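Local structure of p800 reaction center core protein (Heliobacterium modesticaldum, 5V8K) at residues P454-F457 / Y458-C462; F503-I506 / I507-T511; D518-M521 / I522-L525. The protein forms the core of a homodimeric photosynthetic reaction center, carrying bacteriochlorophylls and calcium and, with its twin subunit, probably holding a [4Fe-4S] cluster. One frame throughout, in Å; residues are numbered along the deposited sequence.

Contact 1. Residues P454-F457 / Y458-C462; sequences PAWF and YIDGC. With CA (calcium ion), chain B; GBF (Bacteriochlorophyll g), chain Y.
Asp460 sits one helical turn on from Trp456, and the two side chains run next to each other in the same direction. At the foot of the aspartate, CB rests over one face of the indole, 4.3 Å from the centroid of the Trp456 six-membered ring, a CH-pi contact displaced toward the rim. One bond further, Asp460 CG lies 3.5 Å from Trp456 CZ2, with carboxylate and indole planes 32° apart. At the tip, Asp460 OD2 binds the calcium ion at 2.4 Å and is also hydrogen-bonded to the Tyr505 hydroxyl, while OD1 accepts a hydrogen bond from a calcium-bound water at 2.6 Å and forms a salt bridge with Lys261. The indole gets there because Trp456 CG stands opposite its own backbone N (chi1 172°). The helix ends in a Schellman motif: Cys462 N bonds back to Phe457 O at 3.0 Å and Gly461 N to Tyr458 O, with Gly461 at positive phi as the C-prime residue. A leucine in place of Trp456 would lose the flat face under Asp460 CB and the weak NE1 bond to the Tyr505 hydroxyl, and would probably leave the aspartate less firmly held. Cys462 SG comes obliquely to the Phe457 ring, 3.9 Å from Phe457 CB. Tyr458 CE2 meets the bacteriochlorophyll g ester carbonyl oxygen O1A at the ring's edge, 3.5 Å away, while its hydroxyl hydrogen-bonds to Glu378.

Contact 2. Residues F503-I506 / I507-T511; sequences FSYI and IQQTT. With CA (calcium ion), chain B; GB0 (Bacteriochlorophyll g'), chain C.
From Phe503 to Thr511 the backbone is regular alpha-helix, with Gln508 N bonded to Ser504 O and Gln509 N to Tyr505 O, the latter at 2.8 Å and nearly straight (171°), while the Ile507 N to Phe503 O bond is weak. Side chains one turn apart meet on this frame. Gln509 CG lies over one face of the Tyr505 ring, 3.7 Å from its centroid, in a CH-pi contact, and the amide beyond it is turned only 16° from the ring plane. With CG beside the backbone N and anti to the carbonyl carbon (chi1 -69°), and a second bend at chi2, the glutamine chain folds over the ring before delivering OE1 to the calcium ion at 2.3 Å. Its other end is also held: NE2 donates to Gln508 OE1 at 3.1 Å, almost in its own amide plane, which helps fix which end of the amide faces the metal. The Tyr505 hydroxyl, for its part, is hydrogen-bonded to Asp460, another calcium ligand, and so acts in the second shell.

Further along, Ile506 O is gripped twice by Thr510, whose N and OG1 approach from opposite faces of the carbonyl plane, OG1 at 2.8 Å. That bond turns the threonine hydroxyl back on the helix, and its methyl CG2 lies 3.8 Å from CAC of the bacteriochlorophyll g'. Ile506 CG2 touches the same macrocycle at CHD, 3.7 Å away. Phe503 and Thr510 pack in addition on Thr510 and Phe503 of the second subunit. One short helix thus serves a calcium site, completed by Asp460, the Leu597 carbonyl and two waters, and the pocket of a bacteriochlorophyll g' at the interface of the homodimer.

Contact 3. Residues D518-M521 / I522-L525; sequences DGHM and IQAL. With GBF (Bacteriochlorophyll g), chain D.
The His520 imidazole and the Gln523 amide cross with their planes 50° apart, Gln523 CD lying 3.7 Å from His520 CE1. Over one face of the imidazole sits the methyl CMA of a bacteriochlorophyll g, offset toward the rim, and at the ring's edge, in plane, lies C4B of the same macrocycle. This is axial histidine ligation of a chlorophyll from the first turn of a transmembrane helix: His520 NE2 binds the central magnesium at 2.3 Å. With CG placed opposite the backbone N (chi1 -168°), the ring stands out from the helix to meet the pigment. Its other nitrogen, ND1, is hydrogen-bonded to His345 of the second subunit, which helps fix the rotation of the imidazole and ties the ligand to the dimer interface.

Gln523 keeps its chain extended beyond CG, and this carries NE2 over the face of the macrocycle on the histidine side, 3.5 Å from CHC. Ala524, one turn after the histidine, brings its small CB to CHD at 3.5 Å, so the helix can lie close beneath the pigment. Met521 bends at chi2 and chi3, and its SD passes 4.3 Å from Ala524 CB on the way to the pigment's methyl ester, where CE ends.

The backbone below is held by the bond from Ala524 N to His520 O and by that from Leu525 N to Met521 O. Gly519, at a positive phi, comes just before this turn, and its O accepts from Ile522 N at 2.8 Å with an N-H...O angle of 148°.

The three contacts come in series along the chain: contact 1 at the end of helix 449-459, contact 2 on helix 502-513, and contact 3 at the start of the next helix, 520-539. Contacts 1 and 2, with centres 13 Å apart, share one calcium ion and its two waters, and Tyr505 and Cys462 also pack together; the metal joins the end of helix 449-459 to helix 502-513 and, through the Leu597 carbonyl, to helix 575-599. Contact 2 touches contact 3, centres 14 Å apart, where Thr510 packs on Ile522 and Leu525. Contacts 1 and 3 do not meet. Contacts 2 and 3 both reach the second subunit, so the helices that carry them also line the dimer interface.

Contact 1. Residues P454-F457 / Y458-C462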
loop_
_atom_site.group_PDB
_atom_site.type_symbol
_atom_site.label_atom_id
_atom_site.label_comp_id
_atom_site.label_asym_id
_atom_site.label_seq_id
_atom_site.Cartn_x
_atom_site.Cartn_y
_atom_site.Cartn_z
ATOM N N PRO A 454 -9.698 -2.846 13.023
ATOM C CA PRO A 454 -9.716 -3.613 14.271
ATOM C C PRO A 454 -11.111 -4.060 14.692
ATOM O O PRO A 454 -11.262 -5.117 15.309
ATOM C CB PRO A 454 -9.125 -2.621 15.301
ATOM C CG PRO A 454 -8.628 -1.524 14.540
ATOM C CD PRO A 454 -9.200 -1.465 13.239
ATOM N N ALA A 455 -12.119 -3.218 14.481
ATOM C CA ALA A 455 -13.482 -3.607 14.803
ATOM C C ALA A 455 -13.889 -4.839 13.997
ATOM O O ALA A 455 -14.412 -5.804 14.554
ATOM C CB ALA A 455 -14.433 -2.457 14.540
ATOM N N TRP A 456 -13.579 -4.854 12.703
ATOM C CA TRP A 456 -13.930 -5.999 11.873
ATOM C C TRP A 456 -13.172 -7.251 12.303
ATOM O O TRP A 456 -13.771 -8.328 12.471
ATOM C CB TRP A 456 -13.676 -5.700 10.387
ATOM C CG TRP A 456 -13.864 -6.991 9.618
ATOM C CD1 TRP A 456 -12.886 -7.750 9.091
ATOM C CD2 TRP A 456 -15.091 -7.707 9.411
ATOM N NE1 TRP A 456 -13.414 -8.911 8.560
ATOM C CE2 TRP A 456 -14.769 -8.906 8.744
ATOM C CE3 TRP A 456 -16.422 -7.464 9.739
ATOM C CZ2 TRP A 456 -15.750 -9.860 8.373
ATOM C CZ3 TRP A 456 -17.399 -8.408 9.378
ATOM C CH2 TRP A 456 -17.053 -9.580 8.696
ATOM N N PHE A 457 -11.854 -7.142 12.472
ATOM C CA PHE A 457 -11.073 -8.292 12.909
ATOM C C PHE A 457 -11.611 -8.839 14.224
ATOM O O PHE A 457 -11.768 -10.052 14.371
ATOM C CB PHE A 457 -9.595 -7.936 13.007
ATOM C CG PHE A 457 -8.948 -7.623 11.667
ATOM C CD1 PHE A 457 -9.179 -8.410 10.549
ATOM C CD2 PHE A 457 -8.137 -6.502 11.526
ATOM C CE1 PHE A 457 -8.580 -8.080 9.320
ATOM C CE2 PHE A 457 -7.545 -6.200 10.351
ATOM C CZ PHE A 457 -7.771 -6.967 9.239
ATOM N N TYR A 458 -11.998 -7.964 15.152
ATOM C CA TYR A 458 -12.570 -8.454 16.403
ATOM C C TYR A 458 -13.888 -9.186 16.159
ATOM O O TYR A 458 -14.104 -10.303 16.658
ATOM C CB TYR A 458 -12.766 -7.301 17.379
ATOM C CG TYR A 458 -13.456 -7.732 18.633
ATOM C CD1 TYR A 458 -12.752 -8.344 19.651
ATOM C CD2 TYR A 458 -14.802 -7.526 18.814
ATOM C CE1 TYR A 458 -13.380 -8.779 20.805
ATOM C CE2 TYR A 458 -15.438 -7.937 19.975
ATOM C CZ TYR A 458 -14.723 -8.589 20.959
ATOM O OH TYR A 458 -15.338 -9.022 22.136
ATOM N N ILE A 459 -14.792 -8.554 15.411
ATOM C CA ILE A 459 -16.138 -9.087 15.233
ATOM C C ILE A 459 -16.093 -10.434 14.514
ATOM O O ILE A 459 -16.885 -11.326 14.798
ATOM C CB ILE A 459 -16.997 -8.039 14.494
ATOM C CG1 ILE A 459 -17.436 -6.954 15.480
ATOM C CG2 ILE A 459 -18.210 -8.678 13.783
ATOM C CD1 ILE A 459 -17.991 -5.711 14.792
ATOM N N ASP A 460 -15.165 -10.605 13.594
ATOM C CA ASP A 460 -15.040 -11.862 12.892
ATOM C C ASP A 460 -14.244 -12.909 13.669
ATOM O O ASP A 460 -13.861 -13.908 13.067
ATOM C CB ASP A 460 -14.379 -11.676 11.532
ATOM C CG ASP A 460 -15.044 -12.540 10.438
ATOM O OD1 ASP A 460 -16.226 -12.887 10.567
ATOM O OD2 ASP A 460 -14.353 -12.886 9.468
ATOM N N GLY A 461 -13.973 -12.717 14.958
ATOM C CA GLY A 461 -13.368 -13.780 15.748
ATOM C C GLY A 461 -11.853 -13.916 15.673
ATOM O O GLY A 461 -11.331 -14.958 16.076
ATOM N N CYS A 462 -11.131 -12.924 15.149
ATOM C CA CYS A 462 -9.678 -12.886 15.317
ATOM C C CYS A 462 -9.273 -12.852 16.789
ATOM O O CYS A 462 -9.927 -12.222 17.627
ATOM C CB CYS A 462 -9.055 -11.668 14.651
ATOM S SG CYS A 462 -9.027 -11.750 12.917
HETATM CA CA CA B . -15.055 -14.205 7.557
HETATM MG MG GBF Y . -18.976 -3.470 24.739
HETATM C CHA GBF Y . -21.282 -6.040 25.226
HETATM C CHB GBF Y . -17.086 -5.626 23.036
HETATM C CHC GBF Y . -17.190 -0.690 23.773
HETATM C CHD GBF Y . -21.599 -1.259 25.861
HETATM N NA GBF Y . -19.134 -5.401 24.265
HETATM C C1A GBF Y . -19.942 -6.388 24.669
HETATM C C2A GBF Y . -19.769 -7.735 24.012
HETATM C C3A GBF Y . -18.294 -7.611 23.699
HETATM C C4A GBF Y . -18.175 -6.129 23.653
HETATM C CMA GBF Y . -17.445 -8.187 24.850
HETATM C CAA GBF Y . -20.603 -8.124 22.782
HETATM C CBA GBF Y . -20.761 -6.972 21.802
HETATM C CGA GBF Y . -19.563 -6.783 20.895
HETATM O O1A GBF Y . -18.850 -7.695 20.525
HETATM O O2A GBF Y . -19.347 -5.481 20.317
HETATM N NB GBF Y . -17.372 -3.212 23.534
HETATM C C1B GBF Y . -16.670 -4.205 22.971
HETATM C C2B GBF Y . -15.588 -3.632 22.308
HETATM C C3B GBF Y . -15.627 -2.268 22.516
HETATM C C4B GBF Y . -16.740 -2.030 23.328
HETATM C CMB GBF Y . -14.544 -4.345 21.484
HETATM C CAB GBF Y . -14.594 -1.408 21.909
HETATM C CBB GBF Y . -14.510 -0.118 21.831
HETATM N NC GBF Y . -19.337 -1.468 24.809
HETATM C C1C GBF Y . -18.502 -0.498 24.427
HETATM C C2C GBF Y . -18.744 0.958 24.582
HETATM C C3C GBF Y . -20.054 0.628 25.173
HETATM C C4C GBF Y . -20.351 -0.723 25.303
HETATM C CMC GBF Y . -17.696 1.507 25.567
HETATM C CAC GBF Y . -21.028 1.647 25.635
HETATM C CBC GBF Y . -20.759 3.117 25.519
HETATM N ND GBF Y . -20.891 -3.483 25.380
HETATM C C1D GBF Y . -21.860 -2.699 25.815
HETATM C C2D GBF Y . -23.294 -3.262 26.296
HETATM C C3D GBF Y . -22.851 -4.532 25.995
HETATM C C4D GBF Y . -21.544 -4.696 25.481
HETATM C CMD GBF Y . -24.585 -2.731 26.836
HETATM C CAD GBF Y . -23.375 -5.878 26.281
HETATM O OBD GBF Y . -24.553 -6.340 26.427
HETATM C CBD GBF Y . -22.403 -6.864 25.718
HETATM C CGD GBF Y . -21.953 -7.783 26.805
HETATM O O1D GBF Y . -21.001 -7.512 27.549
HETATM O O2D GBF Y . -22.707 -8.982 27.002
HETATM C CED GBF Y . -22.296 -9.814 28.079
HETATM C C1 GBF Y . -18.235 -5.255 19.454
HETATM C C2 GBF Y . -18.477 -3.972 18.725
HETATM C C3 GBF Y . -17.549 -3.454 17.920
HETATM C C4 GBF Y . -16.228 -4.131 17.776
HETATM C C5 GBF Y . -17.835 -2.171 17.179
HETATM C C6 GBF Y . -17.032 -1.024 17.826
HETATM C C7 GBF Y . -17.201 0.273 17.048
HETATM C C8 GBF Y . -17.329 1.476 17.655
HETATM C C9 GBF Y . -17.284 1.620 19.159
HETATM C C10 GBF Y . -17.453 2.760 16.872
HETATM C C11 GBF Y . -18.399 2.738 15.725
HETATM C C12 GBF Y . -18.714 4.135 15.229
HETATM C C13 GBF Y . -19.697 4.353 14.336
HETATM C C14 GBF Y . -19.970 5.752 13.884
HETATM C C15 GBF Y . -20.529 3.217 13.770
HETATM O O HOH W 1 -17.357 -13.632 8.398
HETATM O O HOH W 2 -15.161 -15.880 9.206
#

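Contact 2. Residues F503-I506 / I507-T511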
loop_
_atom_site.group_PDB
_atom_site.type_symbol
_atom_site.label_atom_id
_atom_site.label_comp_id
_atom_site.label_asym_id
_atom_site.label_seq_id
_atom_site.Cartn_x
_atom_site.Cartn_y
_atom_site.Cartn_z
ATOM N N PHE A 503 -3.071 -11.279 10.877
ATOM C CA PHE A 503 -2.189 -11.695 9.788
ATOM C C PHE A 503 -2.378 -13.185 9.465
ATOM O O PHE A 503 -2.477 -13.572 8.295
ATOM C CB PHE A 503 -0.756 -11.332 10.176
ATOM C CG PHE A 503 0.297 -11.647 9.157
ATOM C CD1 PHE A 503 0.838 -12.908 9.093
ATOM C CD2 PHE A 503 0.842 -10.643 8.350
ATOM C CE1 PHE A 503 1.821 -13.206 8.188
ATOM C CE2 PHE A 503 1.871 -10.947 7.418
ATOM C CZ PHE A 503 2.344 -12.227 7.347
ATOM N N SER A 504 -2.474 -14.027 10.496
ATOM C CA SER A 504 -2.717 -15.446 10.301
ATOM C C SER A 504 -4.135 -15.679 9.783
ATOM O O SER A 504 -4.363 -16.552 8.949
ATOM C CB SER A 504 -2.495 -16.185 11.618
ATOM O OG SER A 504 -1.151 -16.075 12.048
ATOM N N TYR A 505 -5.084 -14.883 10.272
ATOM C CA TYR A 505 -6.467 -14.980 9.840
ATOM C C TYR A 505 -6.597 -14.602 8.369
ATOM O O TYR A 505 -7.386 -15.207 7.630
ATOM C CB TYR A 505 -7.347 -14.112 10.755
ATOM C CG TYR A 505 -8.644 -13.532 10.218
ATOM C CD1 TYR A 505 -8.633 -12.353 9.508
ATOM C CD2 TYR A 505 -9.871 -14.091 10.518
ATOM C CE1 TYR A 505 -9.795 -11.763 9.056
ATOM C CE2 TYR A 505 -11.033 -13.536 10.071
ATOM C CZ TYR A 505 -11.007 -12.359 9.331
ATOM O OH TYR A 505 -12.171 -11.757 8.853
ATOM N N ILE A 506 -5.799 -13.638 7.919
ATOM C CA ILE A 506 -5.808 -13.286 6.498
ATOM C C ILE A 506 -5.377 -14.481 5.663
ATOM O O ILE A 506 -5.992 -14.775 4.643
ATOM C CB ILE A 506 -4.941 -12.036 6.218
ATOM C CG1 ILE A 506 -5.762 -10.773 6.464
ATOM C CG2 ILE A 506 -4.455 -12.004 4.769
ATOM C CD1 ILE A 506 -5.003 -9.515 6.464
ATOM N N ILE A 507 -4.349 -15.210 6.103
ATOM C CA ILE A 507 -3.891 -16.379 5.347
ATOM C C ILE A 507 -5.013 -17.414 5.237
ATOM O O ILE A 507 -5.232 -18.007 4.168
ATOM C CB ILE A 507 -2.637 -17.008 5.987
ATOM C CG1 ILE A 507 -1.437 -16.075 5.824
ATOM C CG2 ILE A 507 -2.317 -18.391 5.324
ATOM C CD1 ILE A 507 -0.177 -16.580 6.602
ATOM N N GLN A 508 -5.694 -17.685 6.366
ATOM C CA GLN A 508 -6.713 -18.723 6.417
ATOM C C GLN A 508 -7.970 -18.332 5.634
ATOM O O GLN A 508 -8.520 -19.149 4.899
ATOM C CB GLN A 508 -7.044 -19.024 7.872
ATOM C CG GLN A 508 -7.987 -20.199 8.062
ATOM C CD GLN A 508 -9.452 -19.787 7.932
ATOM O OE1 GLN A 508 -9.851 -18.693 8.311
ATOM N NE2 GLN A 508 -10.259 -20.695 7.435
ATOM N N GLN A 509 -8.444 -17.102 5.801
ATOM C CA GLN A 509 -9.612 -16.622 5.076
ATOM C C GLN A 509 -9.348 -16.564 3.573
ATOM O O GLN A 509 -10.160 -17.039 2.768
ATOM C CB GLN A 509 -10.014 -15.265 5.603
ATOM C CG GLN A 509 -10.587 -15.275 7.021
ATOM C CD GLN A 509 -12.009 -15.697 7.099
ATOM O OE1 GLN A 509 -12.938 -14.917 6.852
ATOM N NE2 GLN A 509 -12.205 -16.931 7.449
ATOM N N THR A 510 -8.202 -16.018 3.178
ATOM C CA THR A 510 -7.877 -15.933 1.754
ATOM C C THR A 510 -7.761 -17.316 1.127
ATOM O O THR A 510 -8.187 -17.521 -0.021
ATOM C CB THR A 510 -6.580 -15.131 1.556
ATOM O OG1 THR A 510 -6.732 -13.822 2.088
ATOM C CG2 THR A 510 -6.286 -14.982 0.131
ATOM N N THR A 511 -7.178 -18.277 1.858
ATOM C CA THR A 511 -7.158 -19.662 1.407
ATOM C C THR A 511 -8.585 -20.195 1.204
ATOM O O THR A 511 -8.881 -20.826 0.188
ATOM C CB THR A 511 -6.376 -20.534 2.402
ATOM O OG1 THR A 511 -5.016 -20.113 2.400
ATOM C CG2 THR A 511 -6.405 -22.014 1.994
HETATM CA CA CA B . -15.055 -14.205 7.557
HETATM C C1 GB0 C . -5.120 -0.132 6.523
HETATM C C2 GB0 C . -5.467 -1.036 7.668
HETATM C C3 GB0 C . -4.804 -2.158 7.800
HETATM C C4 GB0 C . -3.724 -2.550 6.855
HETATM C C5 GB0 C . -5.171 -3.034 8.926
HETATM C C6 GB0 C . -3.956 -3.340 9.759
HETATM N NB GB0 C . -1.740 -6.569 0.083
HETATM N ND GB0 C . -5.049 -7.949 1.760
HETATM C C10 GB0 C . -5.248 -4.755 13.107
HETATM C C11 GB0 C . -4.655 -4.357 14.442
HETATM C C12 GB0 C . -4.751 -5.522 15.400
HETATM C C13 GB0 C . -4.702 -5.305 16.722
HETATM C C14 GB0 C . -4.598 -3.925 17.270
HETATM C C15 GB0 C . -4.724 -6.428 17.721
HETATM C C1A GB0 C . -5.079 -4.854 1.997
HETATM C C1B GB0 C . -1.511 -5.325 -0.333
HETATM C C1C GB0 C . -1.876 -9.649 0.231
HETATM C C1D GB0 C . -5.663 -9.084 1.946
HETATM C C2A GB0 C . -5.398 -3.390 1.785
HETATM C C2B GB0 C . -0.355 -5.339 -1.089
HETATM C C2C GB0 C . -1.509 -11.090 0.224
HETATM C C2D GB0 C . -7.057 -9.223 2.683
HETATM C C3A GB0 C . -4.528 -3.075 0.588
HETATM C C3B GB0 C . 0.129 -6.626 -1.143
HETATM C C3C GB0 C . -2.850 -11.376 0.780
HETATM C C3D GB0 C . -7.060 -7.842 2.859
HETATM C C4A GB0 C . -3.653 -4.293 0.628
HETATM C C4B GB0 C . -0.792 -7.396 -0.434
HETATM C C4C GB0 C . -3.684 -10.290 0.978
HETATM C C4D GB0 C . -5.958 -7.093 2.341
HETATM C C7 GB0 C . -4.386 -4.256 10.867
HETATM C C8 GB0 C . -4.824 -3.781 12.037
HETATM C C9 GB0 C . -4.954 -2.307 12.249
HETATM C CAA GB0 C . -5.052 -2.521 2.985
HETATM C CAB GB0 C . 1.395 -6.930 -1.865
HETATM C CAC GB0 C . -3.366 -12.714 1.132
HETATM C CAD GB0 C . -7.982 -6.891 3.487
HETATM C CBA GB0 C . -5.539 -1.089 2.788
HETATM C CBB GB0 C . 1.820 -8.083 -2.263
HETATM C CBC GB0 C . -2.559 -13.979 0.948
HETATM C CBD GB0 C . -7.401 -5.517 3.323
HETATM C CED GB0 C . -8.237 -3.629 6.458
HETATM C CGA GB0 C . -5.265 -0.252 4.016
HETATM C CGD GB0 C . -7.199 -4.981 4.691
HETATM C CHA GB0 C . -6.159 -5.717 2.530
HETATM C CHB GB0 C . -2.432 -4.230 0.014
HETATM C CHC GB0 C . -0.733 -8.866 -0.284
HETATM C CHD GB0 C . -5.038 -10.345 1.526
HETATM C CMA GB0 C . -5.254 -3.013 -0.776
HETATM C CMB GB0 C . 0.354 -4.176 -1.681
HETATM C CMC GB0 C . -1.301 -11.565 -1.219
HETATM C CMD GB0 C . -7.943 -10.341 3.032
HETATM N NA GB0 C . -4.196 -5.388 1.149
HETATM N NC GB0 C . -3.039 -9.166 0.633
HETATM O O1A GB0 C . -4.572 0.757 3.978
HETATM O O1D GB0 C . -6.285 -5.297 5.442
HETATM O O2A GB0 C . -5.567 -0.792 5.329
HETATM O O2D GB0 C . -8.191 -4.062 5.122
HETATM O OBD GB0 C . -9.132 -6.982 4.032
HETATM MG MG GB0 C . -3.567 -7.209 0.684
HETATM O O HOH W 2 -15.161 -15.880 9.206
HETATM O O HOH W 1 -17.357 -13.632 8.398
#

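Contact 3. Residues D518-M521 / I522-L525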
loop_
_atom_site.group_PDB
_atom_site.type_symbol
_atom_site.label_atom_id
_atom_site.label_comp_id
_atom_site.label_asym_id
_atom_site.label_seq_id
_atom_site.Cartn_x
_atom_site.Cartn_y
_atom_site.Cartn_z
ATOM N N ASP A 518 -16.985 -20.264 -6.341
ATOM C CA ASP A 518 -16.111 -20.603 -7.459
ATOM C C ASP A 518 -14.859 -19.728 -7.476
ATOM O O ASP A 518 -14.347 -19.399 -8.548
ATOM C CB ASP A 518 -16.855 -20.485 -8.799
ATOM C CG ASP A 518 -18.097 -21.393 -8.884
ATOM O OD1 ASP A 518 -18.015 -22.535 -8.371
ATOM O OD2 ASP A 518 -19.141 -20.952 -9.476
ATOM N N GLY A 519 -14.413 -19.265 -6.296
ATOM C CA GLY A 519 -13.192 -18.488 -6.174
ATOM C C GLY A 519 -13.342 -16.985 -6.327
ATOM O O GLY A 519 -12.341 -16.259 -6.203
ATOM N N HIS A 520 -14.560 -16.486 -6.556
ATOM C CA HIS A 520 -14.722 -15.119 -7.011
ATOM C C HIS A 520 -14.109 -14.085 -6.073
ATOM O O HIS A 520 -13.629 -13.046 -6.540
ATOM C CB HIS A 520 -16.197 -14.795 -7.237
ATOM C CG HIS A 520 -16.362 -13.513 -7.959
ATOM N ND1 HIS A 520 -15.885 -13.340 -9.236
ATOM C CD2 HIS A 520 -16.772 -12.300 -7.538
ATOM C CE1 HIS A 520 -16.057 -12.087 -9.598
ATOM N NE2 HIS A 520 -16.572 -11.434 -8.576
ATOM N N MET A 521 -14.106 -14.324 -4.761
ATOM C CA MET A 521 -13.561 -13.306 -3.880
ATOM C C MET A 521 -12.057 -13.122 -4.076
ATOM O O MET A 521 -11.565 -12.043 -3.771
ATOM C CB MET A 521 -13.896 -13.575 -2.423
ATOM C CG MET A 521 -15.385 -13.449 -2.085
ATOM S SD MET A 521 -16.057 -11.759 -2.305
ATOM C CE MET A 521 -17.032 -12.338 -3.537
ATOM N N ILE A 522 -11.343 -14.077 -4.699
ATOM C CA ILE A 522 -9.964 -13.798 -5.094
ATOM C C ILE A 522 -9.929 -12.742 -6.206
ATOM O O ILE A 522 -9.105 -11.822 -6.179
ATOM C CB ILE A 522 -9.240 -15.098 -5.507
ATOM C CG1 ILE A 522 -9.220 -16.087 -4.342
ATOM C CG2 ILE A 522 -7.783 -14.837 -5.967
ATOM C CD1 ILE A 522 -8.559 -15.633 -3.087
ATOM N N GLN A 523 -10.797 -12.871 -7.212
ATOM C CA GLN A 523 -10.927 -11.824 -8.232
ATOM C C GLN A 523 -11.230 -10.469 -7.603
ATOM O O GLN A 523 -10.614 -9.465 -7.952
ATOM C CB GLN A 523 -11.999 -12.209 -9.254
ATOM C CG GLN A 523 -12.433 -11.030 -10.148
ATOM C CD GLN A 523 -12.933 -11.434 -11.485
ATOM O OE1 GLN A 523 -12.511 -12.438 -12.038
ATOM N NE2 GLN A 523 -13.797 -10.600 -12.066
ATOM N N ALA A 524 -12.125 -10.435 -6.622
ATOM C CA ALA A 524 -12.446 -9.188 -5.961
ATOM C C ALA A 524 -11.218 -8.590 -5.292
ATOM O O ALA A 524 -10.959 -7.387 -5.414
ATOM C CB ALA A 524 -13.535 -9.408 -4.933
ATOM N N LEU A 525 -10.462 -9.419 -4.560
ATOM C CA LEU A 525 -9.265 -8.940 -3.894
ATOM C C LEU A 525 -8.291 -8.383 -4.904
ATOM O O LEU A 525 -7.806 -7.269 -4.755
ATOM C CB LEU A 525 -8.592 -10.055 -3.091
ATOM C CG LEU A 525 -9.073 -10.465 -1.719
ATOM C CD1 LEU A 525 -8.122 -11.485 -1.125
ATOM C CD2 LEU A 525 -9.136 -9.335 -0.802
HETATM MG MG GBF D . -17.530 -9.304 -8.662
HETATM C CHA GBF D . -19.918 -10.076 -6.145
HETATM C CHB GBF D . -19.468 -10.796 -10.816
HETATM C CHC GBF D . -15.580 -7.775 -11.070
HETATM C CHD GBF D . -15.945 -7.238 -6.217
HETATM N NA GBF D . -19.280 -10.244 -8.510
HETATM C C1A GBF D . -20.155 -10.536 -7.523
HETATM C C2A GBF D . -21.432 -11.331 -7.828
HETATM C C3A GBF D . -20.963 -11.847 -9.167
HETATM C C4A GBF D . -19.837 -10.897 -9.528
HETATM C CMA GBF D . -20.343 -13.220 -8.992
HETATM C CAA GBF D . -22.705 -10.492 -7.823
HETATM C CBA GBF D . -22.629 -9.272 -8.735
HETATM C CGA GBF D . -22.100 -8.065 -7.983
HETATM O O1A GBF D . -22.277 -7.907 -6.782
HETATM O O2A GBF D . -21.355 -7.063 -8.650
HETATM N NB GBF D . -17.590 -9.277 -10.698
HETATM C C1B GBF D . -18.403 -10.012 -11.453
HETATM C C2B GBF D . -18.106 -9.817 -12.799
HETATM C C3B GBF D . -17.038 -8.930 -12.832
HETATM C C4B GBF D . -16.702 -8.668 -11.497
HETATM C CMB GBF D . -18.879 -10.401 -13.979
HETATM C CAB GBF D . -16.304 -8.410 -14.004
HETATM C CBB GBF D . -16.664 -8.433 -15.252
HETATM N NC GBF D . -16.055 -7.870 -8.612
HETATM C C1C GBF D . -15.392 -7.384 -9.661
HETATM C C2C GBF D . -14.335 -6.327 -9.573
HETATM C C3C GBF D . -14.576 -6.260 -8.114
HETATM C C4C GBF D . -15.517 -7.141 -7.611
HETATM C CMC GBF D . -12.996 -6.978 -9.889
HETATM C CAC GBF D . -13.872 -5.291 -7.246
HETATM C CBC GBF D . -12.874 -4.301 -7.811
HETATM N ND GBF D . -17.812 -8.677 -6.790
HETATM C C1D GBF D . -17.130 -8.018 -5.859
HETATM C C2D GBF D . -17.557 -8.025 -4.325
HETATM C C3D GBF D . -18.620 -8.865 -4.640
HETATM C C4D GBF D . -18.788 -9.251 -6.000
HETATM C CMD GBF D . -17.024 -7.406 -3.097
HETATM C CAD GBF D . -19.708 -9.511 -3.885
HETATM O OBD GBF D . -20.014 -9.523 -2.643
HETATM C CBD GBF D . -20.646 -10.178 -4.871
HETATM C CGD GBF D . -20.811 -11.608 -4.495
HETATM O O1D GBF D . -21.767 -12.003 -3.865
HETATM O O2D GBF D . -19.757 -12.522 -4.856
HETATM C CED GBF D . -19.676 -13.833 -4.333
HETATM C C1 GBF D . -21.260 -5.788 -7.955
HETATM C C2 GBF D . -22.497 -4.924 -8.254
HETATM C C3 GBF D . -23.308 -4.371 -7.318
HETATM C C4 GBF D . -23.017 -4.605 -5.863
HETATM C C5 GBF D . -24.493 -3.546 -7.800
HETATM C C6 GBF D . -25.692 -3.612 -6.857
HETATM C C7 GBF D . -26.762 -2.618 -7.246
HETATM C C8 GBF D . -27.735 -2.336 -6.341
HETATM C C9 GBF D . -27.730 -3.048 -5.010
HETATM C C10 GBF D . -28.878 -1.357 -6.594
HETATM C C11 GBF D . -28.631 -0.462 -7.795
HETATM C C12 GBF D . -29.493 0.788 -7.746
HETATM C C13 GBF D . -30.618 0.945 -8.460
HETATM C C14 GBF D . -31.108 -0.145 -9.354
HETATM C C15 GBF D . -31.398 2.238 -8.362
#